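Local coordinates for protein GNA33 (Neisseria gonorrhoeae FA 1090, PDB 2G5D) that probably cleaves the glycosidic bond between N-acetylmuramic acid and N-acetylglucosamine in peptidoglycan as an exolytic transglycosylase, forming a 1,6-anhydro bond in the N-acetylmuramic acid residue, at residues K60-F65 against F86-H91; A356-V361 against Q402-Y407; G142-F147 against G219-K224. One frame throughout, in Å; residues are numbered along the deposited sequence.

Interaction 1 (K60-F65 against F86-H91); sequences KSLQSF and FQTPIH. Unlike the reference sequence in segment 86-91: Ile90 (reference Val).
Leu62 reaches out from helix 58-72 and sets one methyl, CD2, against three consecutive residues of the loop 86-91. Its CD2 lies 3.5 Å from Thr88 CG2 and 3.4 Å from Pro89 O, the latter a van der Waals touch between a methyl and a carbonyl oxygen, and it meets Ile90 CD1 at 4.1 Å. With CG trans to the backbone N (chi1 -178°), the leucine branch is directed at the loop. One residue on, Gln63 contributes the aliphatic root of its chain: CG rests 3.7 Å from Ile90 CG2, the two side chains running nearly perpendicular. Ile90 CG2 is thus met by the glutamine, whereas CD1 sits against both Gln63 CG and Leu62.

Around this first shell, polar bonds hold the loop. Thr88 turns its methyl to the helix while OG1 is hydrogen-bonded to Gln84 O, and its carbonyl oxygen receives Arg66 NH2 from the next turn of helix 58-72. Ile90 sits at the centre of an inverse gamma turn, closed by a weak bond from His91 N to Pro89 O at 2.8 Å, and His91 then N-caps helix 92-102, whose Phe98 covers both Leu62 and Thr88. Between the two segments the adhesion is therefore purely van der Waals; the polar bonds run within the loop and to Gln84, Arg66 and Phe93, and none joins one segment to the other.

Interaction 2 (A356-V361 against Q402-Y407); sequences ATAHPV and QKTTGY
An antiparallel strand pair, 352-358 beside 403-413, forms this contact within the 3D domain, whose sequence family belongs to the double-psi beta-barrel clan. At its regular end Ala356 and Tyr407 make a hydrogen-bonded pair: Ala356 N donates to Tyr407 O at 3.0 Å and Tyr407 N to Ala356 O at 2.9 Å, while their CB atoms lie on the same face of the sheet, 4.1 Å apart. Gly406 CA comes within 3.2 Å of Ala356 O in a CA-H...O contact.

Beyond this pair a side chain takes over. Thr357 holds OG1 trans to its backbone N (chi1 -175°), which directs the hydroxyl across to strand 403-407. There it donates to Thr405 O at 2.8 Å, arriving above the carbonyl plane, 39° out of it, and its oxygen lies 2.6 Å from Thr404 OG1, the two threonine side chains crossing at about a right angle. Thr404 OG1 also has a weak bond to Val118 O on the neighbouring strand.

At Ala358 the backbones part locally: its buried N has no partner, Thr405 O being 4.3 Å away. Where strand gives way to loop they close again, Pro360 lying on Gln402, whose chain bends at chi2 to bring NE2 to 3.4 Å from Pro360 CD, while OE1 is held by Trp389 NE1. A single regular bridge continued by threonine side chains thus makes an antiparallel strand pair of the barrel, consistent with a double-psi fold.

Interaction 3 (G142-F147 against G219-K224); sequences GIPDDF and GALDGK
Lys224 meets the turn 144-147 at two places, with its backbone carbonyl and with its ammonium group. The carbonyl oxygen accepts the amide of Asp145, the N to O distance being 2.7 Å and the N-H...O angle 167°, a short and nearly straight bond although the donor is tilted 32° from the carbonyl plane. Asp145 CB and CG also lie against this oxygen, each at 3.4 Å. The ammonium forms a salt bridge with Asp146, NZ lying 3.2 Å from OD2 on its syn side, somewhat out of the carboxylate plane. A chain extended beyond CG carries NZ that far, crossing the carboxylate at a slant with CD and CE near its oxygens.

Each charged end has its strongest polar partner outside the two segments. Lys224 NZ is hydrogen-bonded to His211 NE2, and Asp146 OD1 to Tyr210 OH, so the carboxylate uses one oxygen for the lysine and the other for the tyrosine; this pairing would probably favour the ionised form of the acid.

The contact joins two loops of the MltA-specific insert domain, and each is built from turns. Pro144 to Phe147 is a type I turn with a weak closing bond, and Asn171 ND2 occupies Pro144 O as well. On the other loop, a Schellman motif at Gly219 ends helix 213-217; a type I turn then leads into a type II turn from Leu221 to Lys224, closed by Lys224 N to Leu221 O at 3.2 Å, with Gly223 at positive phi. Beside the polar pairs, Pro144 CG touches Leu221 CD2 at 4.3 Å, and Phe314 lies against both residues.

How the interactions relate
The three contacts illustrate three kinds of contact in one chain: apolar touching in interaction 1, strand pairing in interaction 2, a backbone bond with a salt bridge in interaction 3. Interactions 1 and 2 lie in the same part of the molecule, centres 25 Å and nearest atoms about 12 Å apart; Leu369, which accepts a bond from Ser61, lies on strand 365-375, which pairs with strand 352-358 of interaction 2. Interaction 3 stands apart in the insert domain, across the chain's centre from both, its centre 42 Å from each and its nearest atoms about 26 Å from interaction 1 and 30 Å from interaction 2. No ligand marks the substrate site, so none can be assigned to it here.

Interaction 1 (K60-F65 against F86-H91)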
ATOM      1  N   LYS A  60     -15.214 -14.376   4.081  1.00 27.03           N
ATOM      2  CA  LYS A  60     -14.487 -13.125   4.003  1.00 27.31           C
ATOM      3  C   LYS A  60     -13.262 -13.239   3.075  1.00 27.45           C
ATOM      4  O   LYS A  60     -13.031 -12.326   2.272  1.00 27.74           O
ATOM      5  CB  LYS A  60     -14.149 -12.577   5.403  1.00 26.91           C
ATOM      6  CG  LYS A  60     -15.325 -11.846   6.017  1.00 27.69           C
ATOM      7  CD  LYS A  60     -15.069 -11.321   7.427  1.00 26.39           C
ATOM      8  CE  LYS A  60     -16.376 -10.899   8.117  1.00 29.39           C
ATOM      9  NZ  LYS A  60     -17.468 -11.965   8.025  1.00 29.85           N
ATOM     10  N   SER A  61     -12.518 -14.360   3.130  1.00 27.19           N
ATOM     11  CA  SER A  61     -11.383 -14.561   2.216  1.00 27.24           C
ATOM     12  C   SER A  61     -11.872 -14.631   0.786  1.00 27.14           C
ATOM     13  O   SER A  61     -11.213 -14.112  -0.122  1.00 26.61           O
ATOM     14  CB  SER A  61     -10.601 -15.867   2.524  1.00 28.17           C
ATOM     15  OG  SER A  61     -10.249 -15.935   3.890  1.00 24.88           O
ATOM     16  N   LEU A  62     -13.030 -15.268   0.580  1.00 26.68           N
ATOM     17  CA  LEU A  62     -13.626 -15.336  -0.781  1.00 26.16           C
ATOM     18  C   LEU A  62     -14.035 -13.963  -1.304  1.00 26.76           C
ATOM     19  O   LEU A  62     -13.748 -13.650  -2.455  1.00 27.33           O
ATOM     20  CB  LEU A  62     -14.764 -16.365  -0.897  1.00 25.79           C
ATOM     21  CG  LEU A  62     -15.429 -16.543  -2.286  1.00 26.35           C
ATOM     22  CD1 LEU A  62     -14.432 -17.018  -3.345  1.00 27.07           C
ATOM     23  CD2 LEU A  62     -16.596 -17.489  -2.220  1.00 25.21           C
ATOM     24  N   GLN A  63     -14.698 -13.146  -0.475  1.00 27.65           N
ATOM     25  CA  GLN A  63     -14.950 -11.738  -0.830  1.00 27.97           C
ATOM     26  C   GLN A  63     -13.661 -11.042  -1.281  1.00 27.61           C
ATOM     27  O   GLN A  63     -13.618 -10.394  -2.330  1.00 27.75           O
ATOM     28  CB  GLN A  63     -15.546 -10.972   0.352  1.00 28.24           C
ATOM     29  CG  GLN A  63     -17.018 -11.270   0.601  1.00 29.08           C
ATOM     30  CD  GLN A  63     -17.507 -10.622   1.860  1.00 27.08           C
ATOM     31  OE1 GLN A  63     -17.070 -10.972   2.963  1.00 29.69           O
ATOM     32  NE2 GLN A  63     -18.399  -9.686   1.723  1.00 24.60           N
ATOM     33  N   SER A  64     -12.605 -11.182  -0.489  1.00 28.09           N
ATOM     34  CA  SER A  64     -11.345 -10.511  -0.771  1.00 28.13           C
ATOM     35  C   SER A  64     -10.752 -11.015  -2.102  1.00 27.90           C
ATOM     36  O   SER A  64     -10.341 -10.210  -2.952  1.00 28.06           O
ATOM     37  CB  SER A  64     -10.402 -10.725   0.413  1.00 28.74           C
ATOM     38  OG  SER A  64      -9.221  -9.964   0.310  1.00 28.65           O
ATOM     39  N   PHE A  65     -10.745 -12.335  -2.315  1.00 28.03           N
ATOM     40  CA  PHE A  65     -10.249 -12.916  -3.598  1.00 28.24           C
ATOM     41  C   PHE A  65     -11.015 -12.421  -4.834  1.00 27.72           C
ATOM     42  O   PHE A  65     -10.409 -12.117  -5.865  1.00 27.94           O
ATOM     43  CB  PHE A  65     -10.214 -14.463  -3.566  1.00 28.63           C
ATOM     44  CG  PHE A  65      -9.528 -15.080  -4.777  1.00 28.81           C
ATOM     45  CD1 PHE A  65      -8.168 -14.884  -5.012  1.00 30.43           C
ATOM     46  CD2 PHE A  65     -10.257 -15.840  -5.688  1.00 29.82           C
ATOM     47  CE1 PHE A  65      -7.543 -15.440  -6.142  1.00 28.87           C
ATOM     48  CE2 PHE A  65      -9.645 -16.415  -6.826  1.00 26.28           C
ATOM     49  CZ  PHE A  65      -8.287 -16.221  -7.049  1.00 28.27           C
ATOM     50  N   PHE A  86     -16.546 -16.749  -8.587  1.00 30.11           N
ATOM     51  CA  PHE A  86     -17.832 -16.067  -8.760  1.00 30.47           C
ATOM     52  C   PHE A  86     -19.032 -17.016  -8.829  1.00 30.47           C
ATOM     53  O   PHE A  86     -20.169 -16.597  -8.663  1.00 30.30           O
ATOM     54  CB  PHE A  86     -17.784 -15.077  -9.944  1.00 31.65           C
ATOM     55  CG  PHE A  86     -17.204 -13.742  -9.571  1.00 32.16           C
ATOM     56  CD1 PHE A  86     -15.818 -13.559  -9.502  1.00 33.14           C
ATOM     57  CD2 PHE A  86     -18.043 -12.684  -9.230  1.00 33.40           C
ATOM     58  CE1 PHE A  86     -15.266 -12.315  -9.121  1.00 34.86           C
ATOM     59  CE2 PHE A  86     -17.509 -11.424  -8.837  1.00 35.49           C
ATOM     60  CZ  PHE A  86     -16.116 -11.242  -8.790  1.00 33.70           C
ATOM     61  N   GLN A  87     -18.758 -18.301  -9.036  1.00 30.09           N
ATOM     62  CA  GLN A  87     -19.774 -19.343  -8.953  1.00 30.99           C
ATOM     63  C   GLN A  87     -19.787 -20.053  -7.579  1.00 30.24           C
ATOM     64  O   GLN A  87     -20.496 -21.030  -7.391  1.00 31.12           O
ATOM     65  CB  GLN A  87     -19.591 -20.331 -10.117  1.00 30.49           C
ATOM     66  CG  GLN A  87     -19.948 -19.702 -11.478  1.00 32.19           C
ATOM     67  CD  GLN A  87     -19.537 -20.544 -12.684  1.00 33.20           C
ATOM     68  OE1 GLN A  87     -19.899 -20.216 -13.825  1.00 36.76           O
ATOM     69  NE2 GLN A  87     -18.772 -21.624 -12.448  1.00 35.27           N
ATOM     70  N   THR A  88     -19.004 -19.534  -6.629  1.00 29.76           N
ATOM     71  CA  THR A  88     -18.945 -20.021  -5.263  1.00 28.69           C
ATOM     72  C   THR A  88     -19.744 -19.111  -4.289  1.00 29.89           C
ATOM     73  O   THR A  88     -19.494 -17.912  -4.239  1.00 29.99           O
ATOM     74  CB  THR A  88     -17.476 -20.088  -4.815  1.00 28.92           C
ATOM     75  OG1 THR A  88     -16.727 -20.845  -5.779  1.00 27.29           O
ATOM     76  CG2 THR A  88     -17.347 -20.708  -3.422  1.00 26.77           C
ATOM     77  N   PRO A  89     -20.717 -19.680  -3.522  1.00 29.82           N
ATOM     78  CA  PRO A  89     -21.471 -18.848  -2.578  1.00 29.92           C
ATOM     79  C   PRO A  89     -20.589 -18.148  -1.541  1.00 29.79           C
ATOM     80  O   PRO A  89     -19.578 -18.710  -1.101  1.00 28.55           O
ATOM     81  CB  PRO A  89     -22.400 -19.865  -1.866  1.00 29.68           C
ATOM     82  CG  PRO A  89     -22.510 -20.986  -2.808  1.00 30.13           C
ATOM     83  CD  PRO A  89     -21.158 -21.086  -3.473  1.00 29.40           C
ATOM     84  N   ILE A  90     -20.977 -16.934  -1.144  1.00 30.23           N
ATOM     85  CA  ILE A  90     -20.256 -16.237  -0.079  1.00 30.04           C
ATOM     86  C   ILE A  90     -20.662 -16.814   1.273  1.00 31.04           C
ATOM     87  O   ILE A  90     -21.496 -16.229   1.987  1.00 30.22           O
ATOM     88  CB  ILE A  90     -20.456 -14.680  -0.114  1.00 30.49           C
ATOM     89  CG1 ILE A  90     -20.137 -14.134  -1.511  1.00 29.53           C
ATOM     90  CG2 ILE A  90     -19.559 -14.002   0.928  1.00 29.37           C
ATOM     91  CD1 ILE A  90     -18.653 -14.009  -1.821  1.00 32.00           C
ATOM     92  N   HIS A  91     -20.048 -17.963   1.590  1.00 30.77           N
ATOM     93  CA  HIS A  91     -20.262 -18.733   2.824  1.00 30.61           C
ATOM     94  C   HIS A  91     -19.023 -19.557   3.063  1.00 30.38           C
ATOM     95  O   HIS A  91     -18.491 -20.153   2.131  1.00 31.19           O
ATOM     96  CB  HIS A  91     -21.455 -19.687   2.716  1.00 30.42           C
ATOM     97  CG  HIS A  91     -21.917 -20.230   4.042  1.00 29.14           C
ATOM     98  ND1 HIS A  91     -21.224 -21.200   4.736  1.00 27.03           N
ATOM     99  CD2 HIS A  91     -23.004 -19.931   4.796  1.00 29.43           C
ATOM    100  CE1 HIS A  91     -21.848 -21.459   5.866  1.00 28.68           C
ATOM    101  NE2 HIS A  91     -22.939 -20.710   5.926  1.00 26.89           N
TER

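Interaction 2 (A356-V361 against Q402-Y407)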
ATOM      1  N   ALA A 356       0.183 -16.836   9.680  1.00 28.79           N
ATOM      2  CA  ALA A 356       0.202 -17.226  11.067  1.00 28.70           C
ATOM      3  C   ALA A 356       1.070 -16.235  11.849  1.00 28.47           C
ATOM      4  O   ALA A 356       2.294 -16.196  11.698  1.00 27.98           O
ATOM      5  CB  ALA A 356       0.773 -18.653  11.194  1.00 28.52           C
ATOM      6  N   THR A 357       0.434 -15.426  12.693  1.00 28.77           N
ATOM      7  CA  THR A 357       1.177 -14.423  13.449  1.00 28.61           C
ATOM      8  C   THR A 357       0.574 -14.179  14.836  1.00 28.39           C
ATOM      9  O   THR A 357      -0.102 -15.051  15.383  1.00 27.85           O
ATOM     10  CB  THR A 357       1.439 -13.119  12.583  1.00 28.15           C
ATOM     11  OG1 THR A 357       2.272 -12.200  13.294  1.00 27.20           O
ATOM     12  CG2 THR A 357       0.151 -12.445  12.131  1.00 28.14           C
ATOM     13  N   ALA A 358       0.862 -13.022  15.420  1.00 29.52           N
ATOM     14  CA  ALA A 358       0.231 -12.615  16.671  1.00 29.94           C
ATOM     15  C   ALA A 358      -0.553 -11.319  16.471  1.00 30.28           C
ATOM     16  O   ALA A 358      -0.092 -10.407  15.779  1.00 29.52           O
ATOM     17  CB  ALA A 358       1.267 -12.454  17.760  1.00 30.23           C
ATOM     18  N   HIS A 359      -1.747 -11.263  17.057  1.00 30.99           N
ATOM     19  CA  HIS A 359      -2.549 -10.043  17.097  1.00 32.36           C
ATOM     20  C   HIS A 359      -1.765  -8.894  17.759  1.00 33.19           C
ATOM     21  O   HIS A 359      -1.262  -9.064  18.863  1.00 33.96           O
ATOM     22  CB  HIS A 359      -3.872 -10.304  17.815  1.00 31.64           C
ATOM     23  CG  HIS A 359      -4.868  -9.195  17.665  1.00 32.99           C
ATOM     24  ND1 HIS A 359      -4.770  -8.003  18.353  1.00 32.21           N
ATOM     25  CD2 HIS A 359      -5.987  -9.102  16.907  1.00 31.84           C
ATOM     26  CE1 HIS A 359      -5.780  -7.223  18.019  1.00 31.92           C
ATOM     27  NE2 HIS A 359      -6.535  -7.868  17.146  1.00 32.76           N
ATOM     28  N   PRO A 360      -1.635  -7.736  17.069  1.00 34.73           N
ATOM     29  CA  PRO A 360      -0.816  -6.591  17.525  1.00 35.54           C
ATOM     30  C   PRO A 360      -1.164  -5.976  18.885  1.00 36.78           C
ATOM     31  O   PRO A 360      -0.330  -5.256  19.444  1.00 36.97           O
ATOM     32  CB  PRO A 360      -0.992  -5.550  16.405  1.00 35.56           C
ATOM     33  CG  PRO A 360      -2.205  -5.952  15.688  1.00 35.45           C
ATOM     34  CD  PRO A 360      -2.244  -7.455  15.756  1.00 34.18           C
ATOM     35  N   VAL A 361      -2.361  -6.237  19.413  1.00 37.70           N
ATOM     36  CA  VAL A 361      -2.696  -5.776  20.764  1.00 38.25           C
ATOM     37  C   VAL A 361      -2.930  -6.933  21.745  1.00 38.85           C
ATOM     38  O   VAL A 361      -2.319  -6.958  22.822  1.00 39.13           O
ATOM     39  CB  VAL A 361      -3.862  -4.713  20.795  1.00 38.68           C
ATOM     40  CG1 VAL A 361      -3.663  -3.632  19.721  1.00 38.10           C
ATOM     41  CG2 VAL A 361      -5.242  -5.357  20.644  1.00 38.98           C
ATOM     42  N   GLN A 402       1.564  -3.260  15.283  1.00 39.63           N
ATOM     43  CA  GLN A 402       1.968  -4.481  14.612  1.00 39.78           C
ATOM     44  C   GLN A 402       3.442  -4.512  14.202  1.00 40.05           C
ATOM     45  O   GLN A 402       3.866  -3.812  13.264  1.00 40.51           O
ATOM     46  CB  GLN A 402       1.085  -4.709  13.394  1.00 40.15           C
ATOM     47  CG  GLN A 402       1.330  -6.037  12.759  1.00 41.55           C
ATOM     48  CD  GLN A 402       0.071  -6.777  12.517  1.00 44.11           C
ATOM     49  OE1 GLN A 402      -0.773  -6.342  11.732  1.00 45.58           O
ATOM     50  NE2 GLN A 402      -0.080  -7.917  13.190  1.00 46.21           N
ATOM     51  N   LYS A 403       4.211  -5.324  14.925  1.00 39.84           N
ATOM     52  CA  LYS A 403       5.601  -5.668  14.585  1.00 39.70           C
ATOM     53  C   LYS A 403       5.946  -7.048  15.165  1.00 39.05           C
ATOM     54  O   LYS A 403       6.514  -7.156  16.262  1.00 39.37           O
ATOM     55  CB  LYS A 403       6.590  -4.590  15.051  1.00 39.72           C
ATOM     56  CG  LYS A 403       6.058  -3.585  16.092  1.00 40.74           C
ATOM     57  CD  LYS A 403       6.334  -3.983  17.541  1.00 40.60           C
ATOM     58  CE  LYS A 403       5.603  -3.031  18.486  1.00 40.53           C
ATOM     59  NZ  LYS A 403       5.934  -3.254  19.922  1.00 40.42           N
ATOM     60  N   THR A 404       5.594  -8.090  14.406  1.00 38.18           N
ATOM     61  CA  THR A 404       5.504  -9.476  14.899  1.00 37.39           C
ATOM     62  C   THR A 404       6.196 -10.498  13.992  1.00 36.99           C
ATOM     63  O   THR A 404       6.298 -10.312  12.769  1.00 36.97           O
ATOM     64  CB  THR A 404       4.012  -9.949  15.053  1.00 37.44           C
ATOM     65  OG1 THR A 404       3.316  -9.828  13.796  1.00 36.96           O
ATOM     66  CG2 THR A 404       3.279  -9.153  16.096  1.00 37.37           C
ATOM     67  N   THR A 405       6.644 -11.596  14.600  1.00 36.44           N
ATOM     68  CA  THR A 405       7.062 -12.769  13.843  1.00 35.42           C
ATOM     69  C   THR A 405       5.835 -13.368  13.150  1.00 34.52           C
ATOM     70  O   THR A 405       4.737 -13.383  13.710  1.00 33.96           O
ATOM     71  CB  THR A 405       7.713 -13.824  14.762  1.00 35.35           C
ATOM     72  OG1 THR A 405       8.863 -13.255  15.386  1.00 36.06           O
ATOM     73  CG2 THR A 405       8.135 -15.050  13.974  1.00 35.20           C
ATOM     74  N   GLY A 406       6.026 -13.857  11.931  1.00 33.61           N
ATOM     75  CA  GLY A 406       4.958 -14.533  11.236  1.00 32.73           C
ATOM     76  C   GLY A 406       5.461 -15.577  10.273  1.00 32.03           C
ATOM     77  O   GLY A 406       6.630 -15.565   9.875  1.00 32.36           O
ATOM     78  N   TYR A 407       4.556 -16.481   9.914  1.00 30.71           N
ATOM     79  CA  TYR A 407       4.825 -17.577   8.991  1.00 30.59           C
ATOM     80  C   TYR A 407       3.860 -17.433   7.851  1.00 29.96           C
ATOM     81  O   TYR A 407       2.717 -17.028   8.061  1.00 29.45           O
ATOM     82  CB  TYR A 407       4.594 -18.914   9.684  1.00 30.32           C
ATOM     83  CG  TYR A 407       5.507 -19.063  10.867  1.00 30.43           C
ATOM     84  CD1 TYR A 407       5.047 -18.822  12.158  1.00 31.07           C
ATOM     85  CD2 TYR A 407       6.840 -19.392  10.686  1.00 30.21           C
ATOM     86  CE1 TYR A 407       5.900 -18.925  13.247  1.00 32.28           C
ATOM     87  CE2 TYR A 407       7.701 -19.519  11.768  1.00 31.91           C
ATOM     88  CZ  TYR A 407       7.229 -19.274  13.041  1.00 32.18           C
ATOM     89  OH  TYR A 407       8.090 -19.399  14.111  1.00 31.68           O
TER

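Interaction 3 (G142-F147 against G219-K224)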
ATOM      1  N   GLY A 142      -4.853  17.524  -6.102  1.00 29.18           N
ATOM      2  CA  GLY A 142      -4.699  16.519  -7.136  1.00 29.75           C
ATOM      3  C   GLY A 142      -3.501  16.853  -7.996  1.00 30.14           C
ATOM      4  O   GLY A 142      -2.734  17.762  -7.669  1.00 30.93           O
ATOM      5  N   ILE A 143      -3.326  16.115  -9.090  1.00 30.31           N
ATOM      6  CA  ILE A 143      -2.231  16.374 -10.029  1.00 30.60           C
ATOM      7  C   ILE A 143      -2.276  17.817 -10.582  1.00 30.75           C
ATOM      8  O   ILE A 143      -3.258  18.214 -11.219  1.00 31.13           O
ATOM      9  CB  ILE A 143      -2.186  15.323 -11.173  1.00 30.47           C
ATOM     10  CG1 ILE A 143      -1.862  13.937 -10.604  1.00 29.94           C
ATOM     11  CG2 ILE A 143      -1.158  15.722 -12.240  1.00 30.90           C
ATOM     12  CD1 ILE A 143      -2.311  12.779 -11.482  1.00 30.47           C
ATOM     13  N   PRO A 144      -1.216  18.604 -10.321  1.00 30.37           N
ATOM     14  CA  PRO A 144      -1.125  19.999 -10.769  1.00 30.59           C
ATOM     15  C   PRO A 144      -1.261  20.181 -12.284  1.00 30.44           C
ATOM     16  O   PRO A 144      -1.028  19.245 -13.052  1.00 30.63           O
ATOM     17  CB  PRO A 144       0.268  20.424 -10.305  1.00 30.25           C
ATOM     18  CG  PRO A 144       0.586  19.516  -9.193  1.00 30.17           C
ATOM     19  CD  PRO A 144      -0.027  18.206  -9.551  1.00 30.42           C
ATOM     20  N   ASP A 145      -1.642  21.388 -12.696  1.00 30.65           N
ATOM     21  CA  ASP A 145      -1.816  21.735 -14.107  1.00 30.35           C
ATOM     22  C   ASP A 145      -0.522  21.679 -14.927  1.00 30.45           C
ATOM     23  O   ASP A 145      -0.564  21.547 -16.148  1.00 30.63           O
ATOM     24  CB  ASP A 145      -2.408  23.138 -14.221  1.00 30.50           C
ATOM     25  CG  ASP A 145      -3.760  23.266 -13.552  1.00 30.51           C
ATOM     26  OD1 ASP A 145      -4.323  22.231 -13.115  1.00 31.05           O
ATOM     27  OD2 ASP A 145      -4.261  24.413 -13.475  1.00 29.65           O
ATOM     28  N   ASP A 146       0.622  21.795 -14.259  1.00 30.35           N
ATOM     29  CA  ASP A 146       1.920  21.847 -14.937  1.00 30.15           C
ATOM     30  C   ASP A 146       2.827  20.678 -14.543  1.00 30.15           C
ATOM     31  O   ASP A 146       4.032  20.698 -14.786  1.00 30.44           O
ATOM     32  CB  ASP A 146       2.620  23.177 -14.628  1.00 30.07           C
ATOM     33  CG  ASP A 146       2.989  23.322 -13.153  1.00 30.14           C
ATOM     34  OD1 ASP A 146       2.254  22.799 -12.282  1.00 29.96           O
ATOM     35  OD2 ASP A 146       4.022  23.964 -12.865  1.00 29.64           O
ATOM     36  N   PHE A 147       2.241  19.668 -13.922  1.00 29.85           N
ATOM     37  CA  PHE A 147       2.982  18.507 -13.454  1.00 29.80           C
ATOM     38  C   PHE A 147       3.108  17.528 -14.613  1.00 29.61           C
ATOM     39  O   PHE A 147       2.107  17.016 -15.099  1.00 29.88           O
ATOM     40  CB  PHE A 147       2.231  17.887 -12.279  1.00 29.19           C
ATOM     41  CG  PHE A 147       2.893  16.680 -11.683  1.00 29.67           C
ATOM     42  CD1 PHE A 147       3.789  16.815 -10.635  1.00 29.96           C
ATOM     43  CD2 PHE A 147       2.583  15.401 -12.137  1.00 29.57           C
ATOM     44  CE1 PHE A 147       4.385  15.697 -10.060  1.00 29.59           C
ATOM     45  CE2 PHE A 147       3.183  14.284 -11.575  1.00 29.54           C
ATOM     46  CZ  PHE A 147       4.088  14.441 -10.526  1.00 28.23           C
ATOM     47  N   GLY A 219       2.858  27.551  -0.398  1.00 29.10           N
ATOM     48  CA  GLY A 219       1.898  28.126  -1.340  1.00 29.52           C
ATOM     49  C   GLY A 219       2.274  28.103  -2.810  1.00 29.69           C
ATOM     50  O   GLY A 219       1.663  28.812  -3.606  1.00 29.69           O
ATOM     51  N   ALA A 220       3.265  27.291  -3.180  1.00 29.95           N
ATOM     52  CA  ALA A 220       3.733  27.230  -4.571  1.00 30.43           C
ATOM     53  C   ALA A 220       2.719  26.681  -5.579  1.00 30.78           C
ATOM     54  O   ALA A 220       2.896  26.855  -6.778  1.00 30.82           O
ATOM     55  CB  ALA A 220       5.050  26.465  -4.676  1.00 30.42           C
ATOM     56  N   LEU A 221       1.668  26.022  -5.098  1.00 31.59           N
ATOM     57  CA  LEU A 221       0.642  25.475  -5.979  1.00 31.78           C
ATOM     58  C   LEU A 221      -0.604  26.355  -6.074  1.00 32.25           C
ATOM     59  O   LEU A 221      -1.598  25.957  -6.677  1.00 32.56           O
ATOM     60  CB  LEU A 221       0.258  24.039  -5.562  1.00 32.43           C
ATOM     61  CG  LEU A 221       1.325  22.937  -5.588  1.00 31.90           C
ATOM     62  CD1 LEU A 221       0.696  21.617  -5.220  1.00 32.42           C
ATOM     63  CD2 LEU A 221       2.018  22.824  -6.924  1.00 32.13           C
ATOM     64  N   ASP A 222      -0.556  27.544  -5.481  1.00 32.46           N
ATOM     65  CA  ASP A 222      -1.669  28.479  -5.559  1.00 32.73           C
ATOM     66  C   ASP A 222      -2.017  28.805  -7.001  1.00 32.72           C
ATOM     67  O   ASP A 222      -1.197  29.361  -7.740  1.00 32.81           O
ATOM     68  CB  ASP A 222      -1.368  29.764  -4.788  1.00 32.87           C
ATOM     69  CG  ASP A 222      -1.534  29.606  -3.286  1.00 33.53           C
ATOM     70  OD1 ASP A 222      -2.076  28.569  -2.842  1.00 34.16           O
ATOM     71  OD2 ASP A 222      -1.124  30.526  -2.546  1.00 33.51           O
ATOM     72  N   GLY A 223      -3.233  28.423  -7.392  1.00 32.74           N
ATOM     73  CA  GLY A 223      -3.787  28.736  -8.706  1.00 32.58           C
ATOM     74  C   GLY A 223      -3.491  27.752  -9.829  1.00 32.63           C
ATOM     75  O   GLY A 223      -3.891  27.990 -10.965  1.00 32.62           O
ATOM     76  N   LYS A 224      -2.801  26.651  -9.534  1.00 32.49           N
ATOM     77  CA  LYS A 224      -2.355  25.742 -10.603  1.00 32.65           C
ATOM     78  C   LYS A 224      -2.476  24.244 -10.278  1.00 32.76           C
ATOM     79  O   LYS A 224      -1.756  23.414 -10.845  1.00 32.76           O
ATOM     80  CB  LYS A 224      -0.929  26.092 -11.061  1.00 32.60           C
ATOM     81  CG  LYS A 224       0.155  25.918  -9.998  1.00 33.01           C
ATOM     82  CD  LYS A 224       1.528  26.083 -10.601  1.00 33.32           C
ATOM     83  CE  LYS A 224       2.580  25.443  -9.716  1.00 33.34           C
ATOM     84  NZ  LYS A 224       3.944  25.727 -10.244  1.00 33.23           N
TER